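Galactan 1,3-beta-galactosidase (Phanerochaete chrysosporium, PDB 7BYS) probably cleaves beta-1,3-galactan as an exo-acting glycoside hydrolase of family 43 and carries a calcium-bound carbohydrate-binding module of family 35. Local coordinates at residues A[208-213]-A[238-243]; A[242-247]-A[256-261]; A[184-189]-A[202-207]. All blocks are in the same frame, centred on the assembly; numbering follows the deposited sequence.

Contact 1 (A[208-213]-A[238-243]); sequences WAPNPN and TWYSQN
The hydroxyl of Thr238 and the carboxamide of Asn213 carry the polar side of this contact, while Pro210 covers the ring of Tyr240 on the other. Thr238 OG1 donates to Asn211 O at 2.8 Å, approaching slightly tilted from the plane of that carbonyl. Asn213 answers from the loop: its OD1 accepts the backbone N-H of Asn243 at 2.9 Å, with an N-H...O angle of 149°. The other end of the same amide, ND2, makes a weak bond back to Asn211 O and a stronger one, 2.9 Å from ND2, to a water. That water also accepts from Asn211 N and donates to Ser241 O at 2.8 Å, so it joins the two backbones where they do not bond directly. At Pro210, CG lies over one face of the Tyr240 ring, 3.8 Å from the centroid and shifted toward the rim at CD1 and CE1, a CH-pi contact.

Behind these groups stands the backbone. Thr238, Trp239 and Tyr240 all have positive phi, a short left-handed turn that brings the threonine hydroxyl within bonding distance of Asn211 O; Ser241 OG closes the turn by donating to Thr238 O at 2.7 Å. The Asn213 side chain is set with CG opposite its own carbonyl carbon (chi1 -78°), which carries the amide across to the start of strand 242-249. Farther out, Asn211 ND2 bonds to Ser206 OG, and the Tyr240 hydroxyl reaches Asp385 in the carbohydrate-binding module.

With both ends of the Asn213 amide engaged, a flip would set the amide oxygen against Asn211 O and its NH2 against the N-H of Asn243. The amide is therefore probably fixed in this sense, and it holds the strand entrance just beside galactose-binding Gln242.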
loop_
_atom_site.group_PDB
_atom_site.type_symbol
_atom_site.label_atom_id
_atom_site.label_comp_id
_atom_site.label_asym_id
_atom_site.label_seq_id
_atom_site.Cartn_x
_atom_site.Cartn_y
_atom_site.Cartn_z
ATOM N N TRP A 208 0.625 8.839 10.855
ATOM C CA TRP A 208 1.331 7.695 10.293
ATOM C C TRP A 208 0.608 6.381 10.561
ATOM O O TRP A 208 0.810 5.413 9.817
ATOM C CB TRP A 208 2.724 7.587 10.916
ATOM C CG TRP A 208 3.778 8.492 10.345
ATOM C CD1 TRP A 208 4.543 9.391 11.033
ATOM C CD2 TRP A 208 4.210 8.560 8.981
ATOM N NE1 TRP A 208 5.409 10.026 10.178
ATOM C CE2 TRP A 208 5.226 9.532 8.913
ATOM C CE3 TRP A 208 3.828 7.901 7.809
ATOM C CZ2 TRP A 208 5.866 9.862 7.720
ATOM C CZ3 TRP A 208 4.466 8.229 6.626
ATOM C CH2 TRP A 208 5.472 9.199 6.590
ATOM N N ALA A 209 -0.204 6.308 11.615
ATOM C CA ALA A 209 -0.798 5.034 11.992
ATOM C C ALA A 209 -1.877 4.654 10.984
ATOM O O ALA A 209 -2.592 5.526 10.487
ATOM C CB ALA A 209 -1.421 5.127 13.381
ATOM N N PRO A 210 -2.013 3.371 10.660
ATOM C CA PRO A 210 -3.082 2.953 9.748
ATOM C C PRO A 210 -4.431 3.086 10.434
ATOM O O PRO A 210 -4.536 3.069 11.661
ATOM C CB PRO A 210 -2.755 1.477 9.487
ATOM C CG PRO A 210 -2.109 1.044 10.768
ATOM C CD PRO A 210 -1.259 2.221 11.190
ATOM N N ASN A 211 -5.476 3.226 9.619
ATOM C CA ASN A 211 -6.838 3.247 10.137
ATOM C C ASN A 211 -7.749 2.526 9.145
ATOM O O ASN A 211 -7.313 2.219 8.026
ATOM C CB ASN A 211 -7.310 4.677 10.439
ATOM C CG ASN A 211 -7.303 5.574 9.216
ATOM O OD1 ASN A 211 -8.109 5.402 8.302
ATOM N ND2 ASN A 211 -6.380 6.527 9.188
ATOM N N PRO A 212 -9.002 2.208 9.511
ATOM C CA PRO A 212 -9.895 1.529 8.561
ATOM C C PRO A 212 -10.244 2.435 7.388
ATOM O O PRO A 212 -10.931 3.449 7.557
ATOM C CB PRO A 212 -11.134 1.211 9.413
ATOM C CG PRO A 212 -10.625 1.196 10.821
ATOM C CD PRO A 212 -9.589 2.274 10.864
ATOM N N ASN A 213 -9.776 2.071 6.197
ATOM C CA ASN A 213 -10.059 2.855 5.004
ATOM C C ASN A 213 -11.483 2.576 4.519
ATOM O O ASN A 213 -12.064 1.518 4.789
ATOM C CB ASN A 213 -9.039 2.548 3.901
ATOM C CG ASN A 213 -7.690 3.248 4.107
ATOM O OD1 ASN A 213 -6.966 3.485 3.141
ATOM N ND2 ASN A 213 -7.333 3.544 5.351
ATOM N N THR A 238 -7.178 -1.684 7.702
ATOM C CA THR A 238 -6.900 -1.935 6.288
ATOM C C THR A 238 -5.750 -2.919 6.124
ATOM O O THR A 238 -4.876 -2.753 5.269
ATOM C CB THR A 238 -6.683 -0.651 5.478
ATOM O OG1 THR A 238 -7.542 0.379 5.976
ATOM C CG2 THR A 238 -7.055 -0.877 4.016
ATOM N N TRP A 239 -5.762 -3.977 6.938
ATOM C CA TRP A 239 -4.671 -4.950 6.921
ATOM C C TRP A 239 -3.326 -4.245 7.077
ATOM O O TRP A 239 -2.341 -4.566 6.404
ATOM C CB TRP A 239 -4.727 -5.829 5.664
ATOM C CG TRP A 239 -5.969 -6.680 5.616
ATOM C CD1 TRP A 239 -7.057 -6.498 4.815
ATOM C CD2 TRP A 239 -6.264 -7.813 6.445
ATOM N NE1 TRP A 239 -7.998 -7.461 5.075
ATOM C CE2 TRP A 239 -7.533 -8.290 6.061
ATOM C CE3 TRP A 239 -5.560 -8.491 7.447
ATOM C CZ2 TRP A 239 -8.133 -9.403 6.661
ATOM C CZ3 TRP A 239 -6.152 -9.607 8.037
ATOM C CH2 TRP A 239 -7.422 -10.050 7.638
ATOM N N TYR A 240 -3.298 -3.266 7.983
ATOM C CA TYR A 240 -2.148 -2.388 8.223
ATOM C C TYR A 240 -1.637 -1.746 6.925
ATOM O O TYR A 240 -0.573 -2.082 6.390
ATOM C CB TYR A 240 -1.038 -3.114 8.991
ATOM C CG TYR A 240 -0.082 -2.197 9.723
ATOM C CD1 TYR A 240 0.285 -0.947 9.218
ATOM C CD2 TYR A 240 0.461 -2.593 10.937
ATOM C CE1 TYR A 240 1.174 -0.115 9.923
ATOM C CE2 TYR A 240 1.317 -1.791 11.629
ATOM C CZ TYR A 240 1.681 -0.571 11.133
ATOM O OH TYR A 240 2.538 0.189 11.874
ATOM N N SER A 241 -2.418 -0.781 6.438
ATOM C CA SER A 241 -2.030 -0.060 5.232
ATOM C C SER A 241 -2.849 1.215 5.129
ATOM O O SER A 241 -3.768 1.463 5.917
ATOM C CB SER A 241 -2.175 -0.939 3.983
ATOM O OG SER A 241 -3.535 -1.054 3.597
ATOM N N GLN A 242 -2.492 2.024 4.136
ATOM C CA GLN A 242 -3.191 3.261 3.818
ATOM C C GLN A 242 -3.264 3.377 2.307
ATOM O O GLN A 242 -2.260 3.161 1.618
ATOM C CB GLN A 242 -2.452 4.476 4.378
ATOM C CG GLN A 242 -3.220 5.776 4.175
ATOM C CD GLN A 242 -2.481 6.984 4.693
ATOM O OE1 GLN A 242 -1.253 7.021 4.702
ATOM N NE2 GLN A 242 -3.231 7.988 5.146
ATOM N N ASN A 243 -4.448 3.724 1.801
ATOM C CA ASN A 243 -4.674 3.813 0.364
ATOM C C ASN A 243 -3.628 4.692 -0.312
ATOM O O ASN A 243 -3.205 5.718 0.231
ATOM C CB ASN A 243 -6.056 4.416 0.119
ATOM C CG ASN A 243 -6.504 4.257 -1.311
ATOM O OD1 ASN A 243 -6.439 3.166 -1.868
ATOM N ND2 ASN A 243 -6.976 5.336 -1.913
HETATM O O HOH W 1 -4.804 3.939 6.805
#

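Contact 2 (A[242-247]-A[256-261]); sequences QNAFDL and MGDRWR
Gln242 meets Trp260 at the edge of the indole: NE1 donates to OE1 at 2.9 Å, in the carbonyl plane of the glutamine amide but bent at the hydrogen, 133°. The amide and indole planes stand almost perpendicular, 89° apart. Over one face of the indole lies Asp258 CB, and Trp208 packs against Trp260 edge-to-face. The Phe245 ring has the Met256 sulfur obliquely beside it, with SD 4.2 Å from Phe245 CB; Met256 CE ends against Leu247 CD2, and Ile24 touches all three of these side chains.

The glutamine reaches the indole because its chain is fully extended, CG opposite the backbone N (chi1 -175°). Its backbone is held as well, in an antiparallel hydrogen-bonded pair with Asp258: Asp258 N gives a bond to Gln242 O, and Gln242 N one to Asp258 O. Beyond this pair the strands meet at a classic beta bulge. Ala244 N and Phe245 N both donate to Met256 O, at 2.8 Å and 2.9 Å respectively, and Met256 N returns a bond to Phe245 O. Gly257 lies where the strands come closest, its CA 3.1 Å from Gln242 O; a beta carbon at this position would clash with that oxygen. Close by, a water sits 2.7 Å from Asp258 OD2, an oxygen that also accepts from Gly21 N, while Ala244 CB packs against the same carboxylate. On the far side of strand 242-247, Asn243 ND2 bonds to the syn lone pair of Asp246 OD2 and to Ala188 O.

Held through its backbone and through OE1, Gln242 probably has little freedom to turn. The indole N-H defines which end of the amide is oxygen and leaves the NH2 for Ser203 OG and, weakly, Glu187 OE2, beside the galactose-binding residues Arg82 and Asp137.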
loop_
_atom_site.group_PDB
_atom_site.type_symbol
_atom_site.label_atom_id
_atom_site.label_comp_id
_atom_site.label_asym_id
_atom_site.label_seq_id
_atom_site.Cartn_x
_atom_site.Cartn_y
_atom_site.Cartn_z
ATOM N N GLN A 242 -2.492 2.024 4.136
ATOM C CA GLN A 242 -3.191 3.261 3.818
ATOM C C GLN A 242 -3.264 3.377 2.307
ATOM O O GLN A 242 -2.260 3.161 1.618
ATOM C CB GLN A 242 -2.452 4.476 4.378
ATOM C CG GLN A 242 -3.220 5.776 4.175
ATOM C CD GLN A 242 -2.481 6.984 4.693
ATOM O OE1 GLN A 242 -1.253 7.021 4.702
ATOM N NE2 GLN A 242 -3.231 7.988 5.146
ATOM N N ASN A 243 -4.448 3.724 1.801
ATOM C CA ASN A 243 -4.674 3.813 0.364
ATOM C C ASN A 243 -3.628 4.692 -0.312
ATOM O O ASN A 243 -3.205 5.718 0.231
ATOM C CB ASN A 243 -6.056 4.416 0.119
ATOM C CG ASN A 243 -6.504 4.257 -1.311
ATOM O OD1 ASN A 243 -6.439 3.166 -1.868
ATOM N ND2 ASN A 243 -6.976 5.336 -1.913
ATOM N N ALA A 244 -3.239 4.286 -1.526
ATOM C CA ALA A 244 -2.334 5.069 -2.369
ATOM C C ALA A 244 -2.894 5.214 -3.782
ATOM O O ALA A 244 -2.924 6.323 -4.336
ATOM C CB ALA A 244 -0.939 4.450 -2.440
ATOM N N PHE A 245 -3.366 4.116 -4.375
ATOM C CA PHE A 245 -3.871 4.160 -5.742
ATOM C C PHE A 245 -4.830 3.002 -5.943
ATOM O O PHE A 245 -4.599 1.902 -5.427
ATOM C CB PHE A 245 -2.745 4.090 -6.789
ATOM C CG PHE A 245 -3.152 4.646 -8.129
ATOM C CD1 PHE A 245 -3.070 6.013 -8.391
ATOM C CD2 PHE A 245 -3.667 3.806 -9.110
ATOM C CE1 PHE A 245 -3.478 6.530 -9.616
ATOM C CE2 PHE A 245 -4.077 4.318 -10.335
ATOM C CZ PHE A 245 -3.980 5.675 -10.585
ATOM N N ASP A 246 -5.886 3.241 -6.712
ATOM C CA ASP A 246 -6.927 2.241 -6.932
ATOM C C ASP A 246 -7.035 2.040 -8.437
ATOM O O ASP A 246 -7.562 2.902 -9.149
ATOM C CB ASP A 246 -8.212 2.721 -6.282
ATOM C CG ASP A 246 -7.972 3.158 -4.869
ATOM O OD1 ASP A 246 -7.535 2.284 -4.068
ATOM O OD2 ASP A 246 -8.132 4.361 -4.578
ATOM N N LEU A 247 -6.480 0.923 -8.924
ATOM C CA LEU A 247 -6.319 0.701 -10.359
ATOM C C LEU A 247 -7.465 -0.148 -10.883
ATOM O O LEU A 247 -7.763 -1.192 -10.297
ATOM C CB LEU A 247 -5.001 -0.028 -10.611
ATOM C CG LEU A 247 -4.641 -0.140 -12.090
ATOM C CD1 LEU A 247 -4.160 1.188 -12.634
ATOM C CD2 LEU A 247 -3.567 -1.214 -12.293
ATOM N N MET A 256 -4.033 -0.504 -4.025
ATOM C CA MET A 256 -2.596 -0.334 -3.823
ATOM C C MET A 256 -2.419 0.603 -2.648
ATOM O O MET A 256 -2.802 1.772 -2.722
ATOM C CB MET A 256 -1.897 0.231 -5.055
ATOM C CG MET A 256 -2.062 -0.638 -6.269
ATOM S SD MET A 256 -1.417 0.216 -7.724
ATOM C CE MET A 256 -1.403 -1.126 -8.919
ATOM N N GLY A 257 -1.873 0.074 -1.554
ATOM C CA GLY A 257 -1.642 0.847 -0.355
ATOM C C GLY A 257 -0.181 0.819 0.066
ATOM O O GLY A 257 0.636 0.039 -0.449
ATOM N N ASP A 258 0.134 1.682 1.024
ATOM C CA ASP A 258 1.451 1.748 1.657
ATOM C C ASP A 258 1.334 1.279 3.098
ATOM O O ASP A 258 0.369 1.617 3.789
ATOM C CB ASP A 258 1.954 3.199 1.709
ATOM C CG ASP A 258 2.250 3.774 0.338
ATOM O OD1 ASP A 258 3.218 3.313 -0.296
ATOM O OD2 ASP A 258 1.514 4.681 -0.091
ATOM N N ARG A 259 2.329 0.520 3.565
ATOM C CA ARG A 259 2.493 0.255 4.996
ATOM C C ARG A 259 3.642 1.149 5.443
ATOM O O ARG A 259 4.813 0.818 5.240
ATOM C CB ARG A 259 2.782 -1.217 5.284
ATOM C CG ARG A 259 3.073 -1.474 6.771
ATOM C CD ARG A 259 3.140 -2.962 7.079
ATOM N NE ARG A 259 1.850 -3.578 6.802
ATOM C CZ ARG A 259 1.658 -4.840 6.443
ATOM N NH1 ARG A 259 2.690 -5.682 6.302
ATOM N NH2 ARG A 259 0.428 -5.261 6.196
ATOM N N TRP A 260 3.302 2.301 6.016
ATOM C CA TRP A 260 4.312 3.279 6.390
ATOM C C TRP A 260 5.049 2.807 7.631
ATOM O O TRP A 260 4.430 2.393 8.619
ATOM C CB TRP A 260 3.644 4.618 6.686
ATOM C CG TRP A 260 2.970 5.225 5.499
ATOM C CD1 TRP A 260 1.639 5.462 5.358
ATOM C CD2 TRP A 260 3.599 5.690 4.297
ATOM N NE1 TRP A 260 1.390 6.028 4.134
ATOM C CE2 TRP A 260 2.576 6.192 3.466
ATOM C CE3 TRP A 260 4.924 5.739 3.845
ATOM C CZ2 TRP A 260 2.830 6.729 2.205
ATOM C CZ3 TRP A 260 5.177 6.280 2.592
ATOM C CH2 TRP A 260 4.133 6.770 1.789
ATOM N N ARG A 261 6.372 2.890 7.591
ATOM C CA ARG A 261 7.207 2.519 8.730
ATOM C C ARG A 261 8.011 3.755 9.115
ATOM O O ARG A 261 9.113 3.971 8.591
ATOM C CB ARG A 261 8.114 1.360 8.346
ATOM C CG ARG A 261 8.786 0.765 9.543
ATOM C CD ARG A 261 9.523 -0.462 9.170
ATOM N NE ARG A 261 10.194 -0.999 10.342
ATOM C CZ ARG A 261 10.850 -2.145 10.333
ATOM N NH1 ARG A 261 10.904 -2.847 9.212
ATOM N NH2 ARG A 261 11.442 -2.582 11.438
HETATM O O HOH W 2 -0.492 5.578 1.513
#

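Contact 3 (A[184-189]-A[202-207]); sequences ATLEAP and ASHTSG
Thr185 O is gripped from the His204 side by two groups of the same residue: ND1 donates to it at 3.0 Å, and CA-H approaches from CA at 3.3 Å. The ND1 bond comes from well above the carbonyl plane, 60° out of it, and is bent. Thr185 OG1 forms a second hydrogen bond with ND1, 3.2 Å long. Over one face of the imidazole lies Leu186 CD2, 3.9 Å from the centroid, in a CH-pi contact, while Ala184 O lies at the ring edge, in plane, by CE1. Gln228 OE1 bonds to NE2 at the far end, and oxygens around both nitrogens would tend to favour a protonated ring. Were His204 an alanine, Thr185 O and Gln228 OE1 would probably both lose their imidazole partner, and a gap would open beside Leu186 CD2.

Next along, Glu187 and Ser203 form an antiparallel hydrogen-bonded pair, Glu187 N to Ser203 O and Ser203 N to Glu187 O, both 2.9 Å. With CG wedged between its backbone N and carbonyl carbon (chi1 66°), Glu187 runs out along the partner strand: CG packs on Ser203 OG at 3.3 Å, CD near Thr205 CG2. Two waters carry OE2 on to the backbone of Ser206 and Gly207, and Glu187 OE1 lies close to Asp137 OD2.

The chain turns a corner at Ala188, whose N-H bonds to Asp137. This belongs to the five-bladed beta-propeller of glycoside hydrolase family 43, whose substrate site opens at its centre; there Glu187 lies beside galactose-binding Asp137.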
loop_
_atom_site.group_PDB
_atom_site.type_symbol
_atom_site.label_atom_id
_atom_site.label_comp_id
_atom_site.label_asym_id
_atom_site.label_seq_id
_atom_site.Cartn_x
_atom_site.Cartn_y
_atom_site.Cartn_z
ATOM N N ALA A 184 -15.284 15.748 7.044
ATOM C CA ALA A 184 -15.106 14.330 6.759
ATOM C C ALA A 184 -13.755 13.774 7.198
ATOM O O ALA A 184 -13.637 12.556 7.360
ATOM C CB ALA A 184 -15.318 14.079 5.268
ATOM N N THR A 185 -12.750 14.629 7.394
ATOM C CA THR A 185 -11.398 14.226 7.812
ATOM C C THR A 185 -10.872 13.045 6.999
ATOM O O THR A 185 -10.403 12.039 7.539
ATOM C CB THR A 185 -11.275 13.971 9.325
ATOM O OG1 THR A 185 -12.049 12.822 9.709
ATOM C CG2 THR A 185 -11.706 15.206 10.129
ATOM N N LEU A 186 -10.951 13.181 5.685
ATOM C CA LEU A 186 -10.518 12.131 4.776
ATOM C C LEU A 186 -9.184 12.498 4.151
ATOM O O LEU A 186 -8.931 13.663 3.827
ATOM C CB LEU A 186 -11.549 11.897 3.668
ATOM C CG LEU A 186 -12.916 11.354 4.107
ATOM C CD1 LEU A 186 -13.901 11.408 2.967
ATOM C CD2 LEU A 186 -12.797 9.942 4.668
ATOM N N GLU A 187 -8.342 11.492 3.954
ATOM C CA GLU A 187 -7.108 11.704 3.208
ATOM C C GLU A 187 -6.813 10.458 2.377
ATOM O O GLU A 187 -7.672 9.586 2.198
ATOM C CB GLU A 187 -5.972 12.195 4.113
ATOM C CG GLU A 187 -5.525 11.187 5.146
ATOM C CD GLU A 187 -4.385 11.721 6.013
ATOM O OE1 GLU A 187 -4.033 12.914 5.896
ATOM O OE2 GLU A 187 -3.831 10.942 6.814
ATOM N N ALA A 188 -5.603 10.403 1.813
ATOM C CA ALA A 188 -5.171 9.307 0.947
ATOM C C ALA A 188 -6.240 8.878 -0.065
ATOM O O ALA A 188 -6.598 7.687 -0.146
ATOM C CB ALA A 188 -4.717 8.125 1.809
ATOM N N PRO A 189 -6.783 9.803 -0.853
ATOM C CA PRO A 189 -7.896 9.451 -1.736
ATOM C C PRO A 189 -7.442 8.778 -3.023
ATOM O O PRO A 189 -6.315 8.943 -3.490
ATOM C CB PRO A 189 -8.511 10.816 -2.075
ATOM C CG PRO A 189 -7.327 11.751 -2.057
ATOM C CD PRO A 189 -6.484 11.250 -0.903
ATOM N N ALA A 202 -10.630 6.124 0.555
ATOM C CA ALA A 202 -9.893 7.117 1.330
ATOM C C ALA A 202 -9.665 6.594 2.739
ATOM O O ALA A 202 -10.386 5.720 3.223
ATOM C CB ALA A 202 -10.653 8.450 1.376
ATOM N N SER A 203 -8.658 7.141 3.391
ATOM C CA SER A 203 -8.436 6.914 4.810
ATOM C C SER A 203 -9.020 8.058 5.631
ATOM O O SER A 203 -9.404 9.106 5.114
ATOM C CB SER A 203 -6.944 6.736 5.092
ATOM O OG SER A 203 -6.266 7.984 5.147
ATOM N N HIS A 204 -9.077 7.850 6.939
ATOM C CA HIS A 204 -9.251 8.975 7.840
ATOM C C HIS A 204 -7.884 9.536 8.225
ATOM O O HIS A 204 -6.842 9.109 7.707
ATOM C CB HIS A 204 -10.141 8.596 9.020
ATOM C CG HIS A 204 -11.597 8.672 8.695
ATOM N ND1 HIS A 204 -12.239 9.866 8.444
ATOM C CD2 HIS A 204 -12.520 7.700 8.509
ATOM C CE1 HIS A 204 -13.505 9.628 8.157
ATOM N NE2 HIS A 204 -13.699 8.321 8.179
ATOM N N THR A 205 -7.881 10.528 9.119
ATOM C CA THR A 205 -6.653 11.233 9.502
ATOM C C THR A 205 -6.184 10.679 10.839
ATOM O O THR A 205 -6.718 11.035 11.894
ATOM C CB THR A 205 -6.881 12.740 9.596
ATOM O OG1 THR A 205 -7.997 13.009 10.448
ATOM C CG2 THR A 205 -7.164 13.315 8.230
ATOM N N SER A 206 -5.181 9.809 10.799
ATOM C CA SER A 206 -4.569 9.298 12.021
ATOM C C SER A 206 -3.048 9.369 11.934
ATOM O O SER A 206 -2.344 8.537 12.514
ATOM C CB SER A 206 -5.057 7.888 12.353
ATOM O OG SER A 206 -4.710 6.971 11.330
ATOM N N GLY A 207 -2.535 10.364 11.218
ATOM C CA GLY A 207 -1.100 10.503 11.054
ATOM C C GLY A 207 -0.514 9.307 10.337
ATOM O O GLY A 207 -1.065 8.799 9.353
HETATM O O HOH W 3 -10.195 11.225 11.260
HETATM O O HOH W 4 -3.774 8.766 8.442
HETATM O O HOH W 5 -3.361 12.424 9.590
#

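In the fold
The three contacts crowd around the galactose-binding pocket: the centre of contact 1 lies about 8 Å from that of contact 2 and about 10 Å from that of contact 3, and the centres of contacts 2 and 3 are about 12 Å apart. Contacts 1 and 2 share Gln242 and Asn243 on strand 242-249, and Arg259 NE of contact 2 reaches Tyr240 O of contact 1 at 2.9 Å. Contact 3 is tied to both: Asn211 OD1 meets His204 N at 3.0 Å, and Gln242 NE2 meets Ser203 OG at 3.0 Å. Residues of all three contacts thus meet at Gln242, whose side chain is about 3 Å from that of Arg82 (nearest atoms).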